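Local coordinates for designed helical repeat protein (Synthetic construct, PDB 5CWM) that has no known biological function and was designed computationally to fold into a repeating array of paired alpha-helices, at residues Glu11-Glu16 against Glu41-Glu46; Gly58-Ala63 against Gln114-Val119; Val73-Leu78 against Ala131-Arg136; Leu160-Leu165 against Arg215-Arg220; Arg186-Leu191 against Arg209-Ala214. One frame throughout, in Å; residues are numbered along the deposited sequence. Where two conformers were deposited one is given.

Contact 1. Residues Glu11-Glu16 against Glu41-Glu46; sequences EKLVKE and EEAARE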
# COMPACT_ATOMS: atom_id res chain seq x y z
N GLU A 11 1.75 -16.82 -2.57
CA GLU A 11 0.48 -16.90 -1.87
C GLU A 11 0.46 -18.09 -0.91
O GLU A 11 -0.00 -17.97 0.23
CB GLU A 11 -0.68 -17.02 -2.86
CG GLU A 11 -0.91 -15.78 -3.71
CD GLU A 11 -1.91 -16.02 -4.83
OE1 GLU A 11 -2.44 -17.14 -4.92
OE2 GLU A 11 -2.15 -15.08 -5.61
N LYS A 12 0.96 -19.23 -1.37
CA LYS A 12 1.01 -20.43 -0.55
C LYS A 12 1.94 -20.23 0.64
O LYS A 12 1.67 -20.71 1.74
CB LYS A 12 1.46 -21.64 -1.37
CG LYS A 12 1.45 -22.94 -0.59
CD LYS A 12 2.05 -24.08 -1.38
CE LYS A 12 2.09 -25.35 -0.55
NZ LYS A 12 2.83 -25.15 0.72
N LEU A 13 3.04 -19.51 0.42
CA LEU A 13 3.97 -19.19 1.50
C LEU A 13 3.30 -18.30 2.54
O LEU A 13 3.50 -18.47 3.74
CB LEU A 13 5.23 -18.52 0.96
CG LEU A 13 6.19 -19.41 0.17
CD1 LEU A 13 7.45 -18.63 -0.20
CD2 LEU A 13 6.54 -20.66 0.95
N VAL A 14 2.51 -17.34 2.06
CA VAL A 14 1.78 -16.44 2.95
C VAL A 14 0.77 -17.21 3.79
O VAL A 14 0.71 -17.04 5.01
CB VAL A 14 1.05 -15.34 2.16
CG1 VAL A 14 0.12 -14.56 3.07
CG2 VAL A 14 2.06 -14.41 1.50
N LYS A 15 -0.02 -18.05 3.14
CA LYS A 15 -1.00 -18.89 3.83
C LYS A 15 -0.33 -19.77 4.88
O LYS A 15 -0.78 -19.86 6.02
CB LYS A 15 -1.76 -19.76 2.83
CG LYS A 15 -2.68 -18.99 1.89
CD LYS A 15 -3.96 -18.57 2.59
CE LYS A 15 -4.76 -19.79 3.04
NZ LYS A 15 -6.04 -19.41 3.69
N GLU A 16 0.77 -20.41 4.48
CA GLU A 16 1.53 -21.29 5.35
C GLU A 16 2.06 -20.53 6.57
O GLU A 16 2.04 -21.05 7.69
CB GLU A 16 2.69 -21.92 4.58
CG GLU A 16 3.56 -22.86 5.39
CD GLU A 16 4.64 -23.52 4.55
OE1 GLU A 16 4.56 -23.42 3.31
OE2 GLU A 16 5.56 -24.13 5.13
N GLU A 41 8.83 -13.46 5.49
CA GLU A 41 9.93 -12.73 4.88
C GLU A 41 10.35 -13.33 3.54
O GLU A 41 10.62 -12.61 2.57
CB GLU A 41 11.13 -12.68 5.83
CG GLU A 41 10.93 -11.76 7.02
CD GLU A 41 12.14 -11.71 7.92
OE1 GLU A 41 12.82 -12.74 8.07
OE2 GLU A 41 12.41 -10.63 8.49
N GLU A 42 10.39 -14.66 3.48
CA GLU A 42 10.72 -15.35 2.23
C GLU A 42 9.65 -15.07 1.18
O GLU A 42 9.97 -14.84 0.00
CB GLU A 42 10.84 -16.86 2.47
CG GLU A 42 11.17 -17.66 1.21
CD GLU A 42 12.53 -17.31 0.63
OE1 GLU A 42 13.43 -16.93 1.40
OE2 GLU A 42 12.69 -17.43 -0.61
N ALA A 43 8.39 -15.07 1.61
CA ALA A 43 7.28 -14.76 0.72
C ALA A 43 7.43 -13.37 0.13
O ALA A 43 7.24 -13.17 -1.07
CB ALA A 43 5.96 -14.88 1.47
N ALA A 44 7.79 -12.40 0.97
CA ALA A 44 8.00 -11.03 0.53
C ALA A 44 9.17 -10.94 -0.45
O ALA A 44 9.11 -10.20 -1.44
CB ALA A 44 8.23 -10.11 1.72
N ARG A 45 10.24 -11.67 -0.16
CA ARG A 45 11.41 -11.71 -1.03
C ARG A 45 11.03 -12.20 -2.43
O ARG A 45 11.27 -11.52 -3.43
CB ARG A 45 12.50 -12.61 -0.44
CG ARG A 45 13.74 -11.86 0.03
CD ARG A 45 13.84 -11.83 1.54
NE ARG A 45 14.00 -13.17 2.10
CZ ARG A 45 14.24 -13.42 3.39
NH1 ARG A 45 14.34 -12.42 4.25
NH2 ARG A 45 14.37 -14.67 3.81
N GLU A 46 10.44 -13.39 -2.48
CA GLU A 46 10.01 -13.98 -3.75
C GLU A 46 9.05 -13.05 -4.48
O GLU A 46 9.13 -12.90 -5.70
CB GLU A 46 9.36 -15.34 -3.52
CG GLU A 46 10.29 -16.37 -2.89
CD GLU A 46 9.65 -17.74 -2.78
OE1 GLU A 46 8.52 -17.91 -3.30
OE2 GLU A 46 10.27 -18.64 -2.19
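Leu13 turns CG anti to its carbonyl carbon (chi1 -71°) and Glu46 does likewise (chi1 -62°), so that each points into the interface between helices 3-27 and 30-57. These successive helices form an antiparallel helical hairpin, the first in this designed helical repeat protein. Their axes come within 8.7 Å and run at 164° to each other. Such closeness is consistent with the small residue at the crossing: Ala43 faces Leu13, their CA atoms 5.6 Å apart, and Ala43 CB lies 3.7 Å from Leu13 CB. On the buried side Val14 places CG2 beside the same methyl, 3.9 Å from Ala43 CB. Val14 also packs on Arg72 and Val73 of helix 60-84, which closes this flank of the pair. Toward the surface a carboxylate joins the apolar contact. The extended Glu46 chain crosses the leucine at about a right angle, and both of its oxygens lie close to the CD1 methyl. Its charge is met by Arg9, one turn before Leu13, in a salt bridge; the leucine methyl thus packs against a carboxylate already paired on the leucine's own helix, 3-27. The last touch on this side is between Leu13 CD1 and Glu42 CG, 4.1 Å apart.

Contact 2. Residues Gly58-Ala63 against Gln114-Val119; sequences GDPEVA and QGDPEV
Pro60 opens helix 60-84, and its ring faces the start of helix 117-141. The two Gly-Asp-Pro turns that lead into these helices are neighbours in a helical repeat fold, and each Asp is an N-cap. Pro60 CB meets the valine fork, 3.7 Å from Val119 CG1 and 4.1 Å from Val119 CG2. The ring tip, Pro60 CG, lies 3.7 Å from Asp116 OD2, the two side chains crossing at about a right angle. Returning toward the nitrogen, Pro60 CD faces the methylene Gln114 CG at 4.4 Å, a looser touch. The other oxygen of Asp116, OD1, accepts a weak capping bond from Val119 N, while Asp59 OD1 is met by Glu61 N on its anti side, out of the carboxylate plane. Gly58 and Gly115 both have positive phi after a helix; Gly115 is the C-prime residue of a Schellman motif, and at Gly58 a CB would jam against the preceding carbonyl oxygen. Gln114, bent at chi2 (75°), reaches from the surface to the Gly58 carbonyl without a hydrogen bond. Its amide NE2 comes 3.4 Å from Gly58 O, but at a poor angle for donation.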
# COMPACT_ATOMS: atom_id res chain seq x y z
N GLY A 58 7.25 -6.39 -18.38
CA GLY A 58 6.34 -5.30 -18.66
C GLY A 58 4.88 -5.63 -18.39
O GLY A 58 3.98 -5.04 -18.99
N ASP A 59 4.64 -6.57 -17.48
CA ASP A 59 3.28 -6.92 -17.10
C ASP A 59 2.90 -6.24 -15.79
O ASP A 59 3.39 -6.60 -14.72
CB ASP A 59 3.15 -8.44 -16.96
CG ASP A 59 1.71 -8.91 -17.04
OD1 ASP A 59 0.79 -8.11 -16.76
OD2 ASP A 59 1.48 -10.09 -17.39
N PRO A 60 2.02 -5.23 -15.87
CA PRO A 60 1.57 -4.45 -14.71
C PRO A 60 0.72 -5.26 -13.72
O PRO A 60 0.79 -5.01 -12.52
CB PRO A 60 0.74 -3.33 -15.34
CG PRO A 60 0.27 -3.89 -16.63
CD PRO A 60 1.38 -4.78 -17.12
N GLU A 61 -0.06 -6.20 -14.23
CA GLU A 61 -0.96 -7.00 -13.40
C GLU A 61 -0.19 -7.87 -12.42
O GLU A 61 -0.46 -7.87 -11.22
CB GLU A 61 -1.87 -7.86 -14.28
CG GLU A 61 -2.91 -8.66 -13.51
CD GLU A 61 -3.82 -9.45 -14.42
OE1 GLU A 61 -3.56 -9.48 -15.65
OE2 GLU A 61 -4.80 -10.05 -13.92
N VAL A 62 0.78 -8.62 -12.95
CA VAL A 62 1.63 -9.48 -12.14
C VAL A 62 2.36 -8.67 -11.08
O VAL A 62 2.48 -9.08 -9.92
CB VAL A 62 2.66 -10.24 -13.02
CG1 VAL A 62 3.47 -11.20 -12.17
CG2 VAL A 62 1.95 -10.97 -14.14
N ALA A 63 2.85 -7.51 -11.49
CA ALA A 63 3.53 -6.58 -10.59
C ALA A 63 2.62 -6.16 -9.44
O ALA A 63 3.01 -6.23 -8.27
CB ALA A 63 4.01 -5.36 -11.36
N GLN A 114 3.07 1.36 -19.56
CA GLN A 114 2.29 0.41 -20.35
C GLN A 114 0.90 0.95 -20.68
O GLN A 114 0.14 0.30 -21.40
CB GLN A 114 2.17 -0.93 -19.62
CG GLN A 114 2.77 -2.10 -20.38
CD GLN A 114 4.29 -2.11 -20.34
OE1 GLN A 114 4.95 -2.40 -21.34
NE2 GLN A 114 4.85 -1.80 -19.18
N GLY A 115 0.57 2.12 -20.15
CA GLY A 115 -0.72 2.74 -20.40
C GLY A 115 -1.88 1.95 -19.82
O GLY A 115 -2.83 1.61 -20.54
N ASP A 116 -1.82 1.66 -18.53
CA ASP A 116 -2.86 0.89 -17.85
C ASP A 116 -3.41 1.66 -16.65
O ASP A 116 -2.88 1.55 -15.55
CB ASP A 116 -2.31 -0.47 -17.41
CG ASP A 116 -3.40 -1.49 -17.17
OD1 ASP A 116 -4.52 -1.10 -16.76
OD2 ASP A 116 -3.15 -2.70 -17.38
N PRO A 117 -4.48 2.44 -16.87
CA PRO A 117 -5.09 3.30 -15.85
C PRO A 117 -5.63 2.54 -14.64
O PRO A 117 -5.47 3.00 -13.51
CB PRO A 117 -6.23 3.99 -16.61
CG PRO A 117 -6.54 3.08 -17.75
CD PRO A 117 -5.22 2.49 -18.15
N GLU A 118 -6.25 1.39 -14.88
CA GLU A 118 -6.84 0.60 -13.80
C GLU A 118 -5.79 0.11 -12.82
O GLU A 118 -5.94 0.25 -11.60
CB GLU A 118 -7.61 -0.60 -14.37
CG GLU A 118 -8.82 -0.23 -15.23
CD GLU A 118 -8.43 0.17 -16.65
OE1 GLU A 118 -7.27 -0.07 -17.04
OE2 GLU A 118 -9.29 0.73 -17.36
N VAL A 119 -4.71 -0.46 -13.35
CA VAL A 119 -3.62 -0.97 -12.53
C VAL A 119 -2.95 0.15 -11.74
O VAL A 119 -2.56 -0.04 -10.59
CB VAL A 119 -2.56 -1.70 -13.40
CG1 VAL A 119 -1.35 -2.09 -12.56
CG2 VAL A 119 -3.18 -2.93 -14.05

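Contact 3. Residues Val73-Leu78 against Ala131-Arg136; sequences VAELLL and AELLLR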
# COMPACT_ATOMS: atom_id res chain seq x y z
N VAL A 73 2.03 -9.54 3.30
CA VAL A 73 3.14 -9.98 4.15
C VAL A 73 3.41 -8.97 5.26
O VAL A 73 3.66 -9.35 6.40
CB VAL A 73 4.42 -10.20 3.32
CG1 VAL A 73 5.62 -10.41 4.23
CG2 VAL A 73 4.25 -11.38 2.38
N ALA A 74 3.35 -7.69 4.92
CA ALA A 74 3.60 -6.62 5.89
C ALA A 74 2.57 -6.63 7.01
O ALA A 74 2.92 -6.57 8.19
CB ALA A 74 3.62 -5.27 5.19
N GLU A 75 1.29 -6.70 6.64
CA GLU A 75 0.21 -6.80 7.62
C GLU A 75 0.43 -8.02 8.52
O GLU A 75 0.26 -7.95 9.74
CB GLU A 75 -1.15 -6.90 6.93
CG GLU A 75 -1.51 -5.69 6.08
CD GLU A 75 -2.85 -5.85 5.37
OE1 GLU A 75 -3.40 -6.97 5.40
OE2 GLU A 75 -3.34 -4.87 4.79
N LEU A 76 0.80 -9.13 7.89
CA LEU A 76 1.08 -10.36 8.62
C LEU A 76 2.20 -10.15 9.64
O LEU A 76 2.13 -10.65 10.76
CB LEU A 76 1.45 -11.48 7.65
CG LEU A 76 1.81 -12.83 8.29
CD1 LEU A 76 0.71 -13.29 9.23
CD2 LEU A 76 2.08 -13.87 7.21
N LEU A 77 3.22 -9.39 9.25
CA LEU A 77 4.35 -9.12 10.12
C LEU A 77 3.94 -8.19 11.26
O LEU A 77 4.51 -8.24 12.35
CB LEU A 77 5.51 -8.51 9.33
CG LEU A 77 6.19 -9.44 8.34
CD1 LEU A 77 7.45 -8.81 7.77
CD2 LEU A 77 6.50 -10.78 8.99
N LEU A 78 2.96 -7.33 11.00
CA LEU A 78 2.41 -6.49 12.06
C LEU A 78 1.66 -7.34 13.08
O LEU A 78 1.78 -7.14 14.29
CB LEU A 78 1.48 -5.42 11.48
CG LEU A 78 0.71 -4.58 12.50
CD1 LEU A 78 1.65 -3.91 13.49
CD2 LEU A 78 -0.16 -3.54 11.81
N ALA A 131 -0.32 3.27 3.67
CA ALA A 131 -0.36 4.41 4.58
C ALA A 131 -1.14 4.06 5.85
O ALA A 131 -0.70 4.37 6.96
CB ALA A 131 -0.98 5.61 3.89
N GLU A 132 -2.28 3.41 5.67
CA GLU A 132 -3.10 2.98 6.80
C GLU A 132 -2.34 1.97 7.67
O GLU A 132 -2.40 2.02 8.90
CB GLU A 132 -4.42 2.37 6.31
CG GLU A 132 -5.25 3.32 5.46
CD GLU A 132 -6.46 2.64 4.84
OE1 GLU A 132 -6.58 1.40 4.98
OE2 GLU A 132 -7.29 3.33 4.22
N LEU A 133 -1.64 1.06 7.00
CA LEU A 133 -0.83 0.07 7.69
C LEU A 133 0.26 0.74 8.53
O LEU A 133 0.47 0.38 9.69
CB LEU A 133 -0.21 -0.90 6.69
CG LEU A 133 0.55 -2.09 7.27
CD1 LEU A 133 -0.35 -2.88 8.21
CD2 LEU A 133 1.04 -2.98 6.14
N LEU A 134 0.93 1.72 7.93
CA LEU A 134 1.95 2.49 8.62
C LEU A 134 1.35 3.24 9.80
O LEU A 134 2.01 3.47 10.81
CB LEU A 134 2.62 3.48 7.66
CG LEU A 134 3.55 2.91 6.60
CD1 LEU A 134 3.99 3.98 5.62
CD2 LEU A 134 4.76 2.26 7.25
N LEU A 135 0.08 3.62 9.66
CA LEU A 135 -0.63 4.29 10.74
C LEU A 135 -0.86 3.31 11.89
O LEU A 135 -0.73 3.68 13.06
CB LEU A 135 -1.96 4.86 10.24
CG LEU A 135 -2.66 5.85 11.17
CD1 LEU A 135 -1.82 7.09 11.36
CD2 LEU A 135 -4.04 6.20 10.64
N ARG A 136 -1.20 2.07 11.56
CA ARG A 136 -1.40 1.03 12.56
C ARG A 136 -0.10 0.72 13.29
O ARG A 136 -0.08 0.59 14.52
CB ARG A 136 -1.95 -0.25 11.92
CG ARG A 136 -3.27 -0.06 11.18
CD ARG A 136 -3.80 -1.39 10.66
NE ARG A 136 -5.01 -1.22 9.86
CZ ARG A 136 -5.04 -1.21 8.53
NH1 ARG A 136 -3.91 -1.36 7.84
NH2 ARG A 136 -6.19 -1.05 7.89
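Glu75 and Leu133 bring their CA atoms to 6.9 Å where helices 60-84 and 117-141 run side by side, their axes 10.8 Å apart and only 11° from parallel. Helices next but one in the chain stacked in parallel, with helix 87-114 antiparallel between them in sequence, make up the lateral packing of this helical repeat fold. At this wide spacing it is long side chains that span the interface. Leu133 holds CG anti to its backbone nitrogen (chi1 -173°), which sends its fork straight across to the other helix. Glu75 CG sits over the fork, 3.7 Å from both Leu133 CD1 and Leu133 CD2. Leu133 CD2 also meets Ala74 CB at 3.6 Å, and Leu133 CD1 meets Leu78 CD2 at 3.7 Å as the two leucines lie antiparallel alongside each other. Cutting Leu133 back to an alanine would probably open a gap between the helices and cost Ala74 its partner from helix 117-141 and Leu78 one of its two. Ala74 packs also on Val96 of helix 87-114. Glu75 uses only the aliphatic part of its chain here; its carboxylate makes a long, weak ion pair with Arg129, with the Arg136 guanidinium nearby but not in contact. Toward the C-terminal ends, Leu78 lies across the base of the Arg136 side chain, Leu78 CD2 3.7 Å from Arg136 CB.

Contact 4. Residues Leu160-Leu165 against Arg215-Arg220; sequences LAKRVL and RELQER
Glu216 is the first residue of 215-220 to meet helix 144-170: its extended chain brings OE1 to 4.1 Å from Lys162 NZ, too far for a salt bridge. Glu212 brings a second carboxylate close to that of Glu216, while Glu213 touches Lys162, and these charges would probably favour the lysine's positive state. Leu217 follows and fills the middle. Its CD1 lies 3.6 Å from Lys162 CE, the lysine bending at chi3 (-69°) to lie across it. Leu217 CG lies 3.6 Å and Leu217 CD2 3.9 Å from Leu165 CD1. The two leucines overlap lengthwise, pointing opposite ways. Replacing Leu217 by a serine would probably strip Leu165 of its main apolar partner across the contact and leave Lys162 CE without the methyl it rests on. One turn later Arg220 lays its guanidinium against Leu165: Leu165 CD2 stands 4.2 Å above one face, over its centre, and Lys162 CG comes obliquely to 4.3 Å from Arg220 NH1. The charge is held by a salt bridge to Glu169, farther along the partner helix. The two helices run parallel, 6° apart with axes 11.6 Å distant, in one layer of the helical repeat array. Helix 174-198 of the other layer bridges them, touching Ala161 and Leu217 through Val184 and Leu165 through Val181; helices 87-114 and 117-141 pack on the far flank of 160-165.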
# COMPACT_ATOMS: atom_id res chain seq x y z
N LEU A 160 -0.24 11.15 -6.30
CA LEU A 160 -0.11 10.22 -7.42
C LEU A 160 -1.45 10.01 -8.11
O LEU A 160 -1.52 9.72 -9.31
CB LEU A 160 0.47 8.89 -6.95
CG LEU A 160 1.90 8.90 -6.43
CD1 LEU A 160 2.31 7.51 -5.96
CD2 LEU A 160 2.87 9.41 -7.49
N ALA A 161 -2.52 10.16 -7.33
CA ALA A 161 -3.87 10.06 -7.87
C ALA A 161 -4.09 11.08 -8.99
O ALA A 161 -4.86 10.84 -9.92
CB ALA A 161 -4.90 10.25 -6.77
N LYS A 162 -3.41 12.22 -8.88
CA LYS A 162 -3.46 13.23 -9.93
C LYS A 162 -2.84 12.70 -11.22
O LYS A 162 -3.37 12.91 -12.30
CB LYS A 162 -2.74 14.51 -9.49
CG LYS A 162 -2.43 15.46 -10.64
CD LYS A 162 -1.89 16.80 -10.15
CE LYS A 162 -2.96 17.60 -9.44
NZ LYS A 162 -2.52 18.98 -9.13
N ARG A 163 -1.71 12.01 -11.09
CA ARG A 163 -1.04 11.40 -12.24
C ARG A 163 -1.93 10.34 -12.87
O ARG A 163 -2.01 10.23 -14.10
CB ARG A 163 0.31 10.80 -11.83
CG ARG A 163 1.36 11.84 -11.46
CD ARG A 163 2.62 11.18 -10.93
NE ARG A 163 3.18 10.21 -11.87
CZ ARG A 163 4.29 9.51 -11.65
NH1 ARG A 163 4.97 9.68 -10.53
NH2 ARG A 163 4.72 8.65 -12.56
N VAL A 164 -2.59 9.55 -12.03
CA VAL A 164 -3.53 8.55 -12.51
C VAL A 164 -4.67 9.21 -13.29
O VAL A 164 -5.08 8.73 -14.34
CB VAL A 164 -4.11 7.71 -11.36
CG1 VAL A 164 -5.33 6.92 -11.81
CG2 VAL A 164 -3.05 6.79 -10.81
N LEU A 165 -5.16 10.33 -12.76
CA LEU A 165 -6.20 11.11 -13.43
C LEU A 165 -5.71 11.62 -14.78
O LEU A 165 -6.47 11.68 -15.75
CB LEU A 165 -6.64 12.27 -12.54
CG LEU A 165 -7.83 13.13 -13.01
CD1 LEU A 165 -8.66 13.54 -11.81
CD2 LEU A 165 -7.36 14.36 -13.78
N ARG A 215 -10.60 19.52 -4.94
CA ARG A 215 -11.41 20.64 -5.41
C ARG A 215 -11.07 21.00 -6.85
O ARG A 215 -11.95 21.32 -7.64
CB ARG A 215 -11.21 21.86 -4.50
CG ARG A 215 -12.13 23.03 -4.79
CD ARG A 215 -11.79 24.20 -3.88
NE ARG A 215 -11.66 23.78 -2.49
CZ ARG A 215 -11.27 24.57 -1.50
NH1 ARG A 215 -10.97 25.84 -1.74
NH2 ARG A 215 -11.18 24.09 -0.26
N GLU A 216 -9.78 20.94 -7.18
CA GLU A 216 -9.34 21.20 -8.55
C GLU A 216 -9.68 20.04 -9.49
O GLU A 216 -10.20 20.23 -10.59
CB GLU A 216 -7.84 21.47 -8.58
CG GLU A 216 -7.40 22.63 -7.71
CD GLU A 216 -5.89 22.77 -7.64
OE1 GLU A 216 -5.19 21.94 -8.25
OE2 GLU A 216 -5.41 23.71 -6.97
N LEU A 217 -9.37 18.82 -9.03
CA LEU A 217 -9.54 17.62 -9.83
C LEU A 217 -11.00 17.34 -10.17
O LEU A 217 -11.30 16.75 -11.21
CB LEU A 217 -8.94 16.41 -9.10
CG LEU A 217 -7.49 16.04 -9.43
CD1 LEU A 217 -6.56 17.24 -9.32
CD2 LEU A 217 -7.01 14.91 -8.54
N GLN A 218 -11.90 17.77 -9.29
CA GLN A 218 -13.33 17.66 -9.56
C GLN A 218 -13.69 18.51 -10.78
O GLN A 218 -14.43 18.07 -11.66
CB GLN A 218 -14.14 18.10 -8.35
CG GLN A 218 -15.65 18.09 -8.57
CD GLN A 218 -16.20 16.70 -8.83
OE1 GLN A 218 -15.64 15.70 -8.38
NE2 GLN A 218 -17.30 16.63 -9.57
N GLU A 219 -13.15 19.72 -10.82
CA GLU A 219 -13.37 20.63 -11.94
C GLU A 219 -12.71 20.10 -13.21
O GLU A 219 -13.24 20.30 -14.31
CB GLU A 219 -12.83 22.02 -11.60
CG GLU A 219 -13.42 22.62 -10.34
CD GLU A 219 -12.83 23.98 -10.00
OE1 GLU A 219 -13.16 24.52 -8.93
OE2 GLU A 219 -12.04 24.50 -10.82
N ARG A 220 -11.57 19.44 -13.06
CA ARG A 220 -10.88 18.85 -14.21
C ARG A 220 -11.68 17.71 -14.82
O ARG A 220 -11.85 17.64 -16.04
CB ARG A 220 -9.49 18.37 -13.81
CG ARG A 220 -8.55 19.47 -13.36
CD ARG A 220 -7.13 18.96 -13.17
NE ARG A 220 -6.54 18.50 -14.43
CZ ARG A 220 -5.30 18.04 -14.55
NH1 ARG A 220 -4.52 17.97 -13.49
NH2 ARG A 220 -4.85 17.65 -15.73

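Contact 5. Residues Arg186-Leu191 against Arg209-Ala214; sequences RVAELL and RVREEA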
# COMPACT_ATOMS: atom_id res chain seq x y z
N ARG A 186 -10.87 10.30 -0.44
CA ARG A 186 -10.67 9.23 0.54
C ARG A 186 -9.47 9.57 1.43
O ARG A 186 -9.57 9.53 2.66
CB ARG A 186 -10.44 7.89 -0.15
CG ARG A 186 -11.69 7.04 -0.32
CD ARG A 186 -11.35 5.72 -1.00
NE ARG A 186 -10.25 5.04 -0.32
CZ ARG A 186 -9.68 3.92 -0.76
NH1 ARG A 186 -10.11 3.35 -1.89
NH2 ARG A 186 -8.69 3.36 -0.09
N VAL A 187 -8.35 9.90 0.79
CA VAL A 187 -7.15 10.30 1.52
C VAL A 187 -7.44 11.52 2.39
O VAL A 187 -6.99 11.61 3.53
CB VAL A 187 -5.99 10.63 0.55
CG1 VAL A 187 -4.76 11.08 1.33
CG2 VAL A 187 -5.67 9.43 -0.32
N ALA A 188 -8.22 12.45 1.84
CA ALA A 188 -8.65 13.63 2.57
C ALA A 188 -9.39 13.24 3.85
O ALA A 188 -9.08 13.75 4.93
CB ALA A 188 -9.54 14.51 1.70
N GLU A 189 -10.35 12.32 3.72
CA GLU A 189 -11.11 11.84 4.87
C GLU A 189 -10.21 11.16 5.90
O GLU A 189 -10.41 11.32 7.10
CB GLU A 189 -12.20 10.87 4.41
CG GLU A 189 -13.33 11.52 3.63
CD GLU A 189 -14.30 10.51 3.07
OE1 GLU A 189 -14.27 9.34 3.51
OE2 GLU A 189 -15.10 10.88 2.18
N LEU A 190 -9.22 10.41 5.42
CA LEU A 190 -8.27 9.76 6.30
C LEU A 190 -7.49 10.78 7.13
O LEU A 190 -7.44 10.69 8.36
CB LEU A 190 -7.29 8.89 5.50
CG LEU A 190 -6.15 8.25 6.30
CD1 LEU A 190 -6.70 7.35 7.40
CD2 LEU A 190 -5.21 7.49 5.39
N LEU A 191 -6.89 11.74 6.44
CA LEU A 191 -6.12 12.80 7.11
C LEU A 191 -7.00 13.61 8.06
O LEU A 191 -6.53 14.09 9.09
CB LEU A 191 -5.47 13.72 6.08
CG LEU A 191 -4.41 13.08 5.18
CD1 LEU A 191 -3.86 14.10 4.19
CD2 LEU A 191 -3.28 12.49 6.02
N ARG A 209 -4.41 20.64 1.96
CA ARG A 209 -3.79 20.51 0.64
C ARG A 209 -4.54 19.50 -0.22
O ARG A 209 -4.89 19.79 -1.37
CB ARG A 209 -2.33 20.08 0.77
CG ARG A 209 -1.46 21.00 1.62
CD ARG A 209 0.02 20.67 1.43
NE ARG A 209 0.85 21.24 2.49
CZ ARG A 209 1.35 20.55 3.50
NH1 ARG A 209 1.10 19.25 3.60
NH2 ARG A 209 2.10 21.14 4.42
N VAL A 210 -4.79 18.32 0.34
CA VAL A 210 -5.49 17.26 -0.38
C VAL A 210 -6.90 17.70 -0.78
O VAL A 210 -7.35 17.42 -1.89
CB VAL A 210 -5.57 15.97 0.47
CG1 VAL A 210 -6.44 14.93 -0.22
CG2 VAL A 210 -4.17 15.41 0.71
N ARG A 211 -7.59 18.40 0.12
CA ARG A 211 -8.92 18.91 -0.18
C ARG A 211 -8.90 19.91 -1.33
O ARG A 211 -9.79 19.90 -2.18
CB ARG A 211 -9.56 19.54 1.06
CG ARG A 211 -10.13 18.54 2.05
CD ARG A 211 -11.07 19.22 3.04
NE ARG A 211 -10.39 20.24 3.83
CZ ARG A 211 -9.83 20.02 5.01
NH1 ARG A 211 -9.86 18.81 5.55
NH2 ARG A 211 -9.24 21.01 5.67
N GLU A 212 -7.88 20.76 -1.35
CA GLU A 212 -7.70 21.69 -2.46
C GLU A 212 -7.49 20.92 -3.77
O GLU A 212 -8.09 21.24 -4.81
CB GLU A 212 -6.52 22.63 -2.20
CG GLU A 212 -6.23 23.61 -3.33
CD GLU A 212 -7.30 24.67 -3.48
OE1 GLU A 212 -8.07 24.88 -2.52
OE2 GLU A 212 -7.37 25.30 -4.56
N GLU A 213 -6.64 19.90 -3.70
CA GLU A 213 -6.36 19.05 -4.86
C GLU A 213 -7.63 18.42 -5.41
O GLU A 213 -7.84 18.41 -6.62
CB GLU A 213 -5.35 17.96 -4.50
CG GLU A 213 -5.04 17.03 -5.66
CD GLU A 213 -4.15 15.87 -5.26
OE1 GLU A 213 -3.96 15.65 -4.04
OE2 GLU A 213 -3.64 15.17 -6.16
N ALA A 214 -8.46 17.88 -4.53
CA ALA A 214 -9.72 17.27 -4.94
C ALA A 214 -10.66 18.32 -5.51
O ALA A 214 -11.43 18.05 -6.44
CB ALA A 214 -10.37 16.56 -3.77
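Val210 sets one methyl on Ala188 and the other on Leu191 of helix 174-198. It holds CG1 anti to the backbone nitrogen (chi1 173°), and this methyl drops onto the alanine, 3.7 Å from both Ala188 CB and Ala188 N. The other methyl, Val210 CG2, lies 3.7 Å from Leu191 CD1, where the leucine lies across the valine. Val187 completes the apolar patch from a turn earlier, its CB a looser 4.4 Å from Val210 CG1. Val187 and Val210 both continue onto Ala158 of helix 144-170, and Leu191 onto Leu151, so this side faces the interior of the protein. The contact belongs to an antiparallel helical hairpin, the last in the chain, formed by helices 174-198 and 201-226. Their axes approach to 8.9 Å at 159°, and Ala188 CA and Val210 CA are 5.6 Å apart, a closeness consistent with the small alanine. Another side of the alanine is looser. There Arg211 offers only a methylene, CG, 4.1 Å from Ala188 CB. Its chain then bends at chi3 (-61°) and brings the guanidinium nearer to the partner helix, where Arg211 NH1 forms a salt bridge with Glu192, the residue after Leu191.

How the contacts relate
From the N terminus, contact 1 closes the first hairpin, helix 3-27 with helix 30-57, and is complete before any other contact opens. Contacts 2 and 3 both join helix 60-84 to helix 117-141, the first at their N-terminal ends and the second farther along; their segments alternate in the chain, so the two cross. Contact 4 ties helix 144-170 to helix 201-226, and contact 5, the last hairpin, is nested inside its loop. Val73 of segment 73-78 packs on Val14, Ala43 and Ala44 of contact 1, Glu132 touches Leu190 between contacts 3 and 5, and Lys162 meets Glu213 between contacts 4 and 5. Contacts 1 and 4, centres 36 Å apart, mark opposite sides of the array.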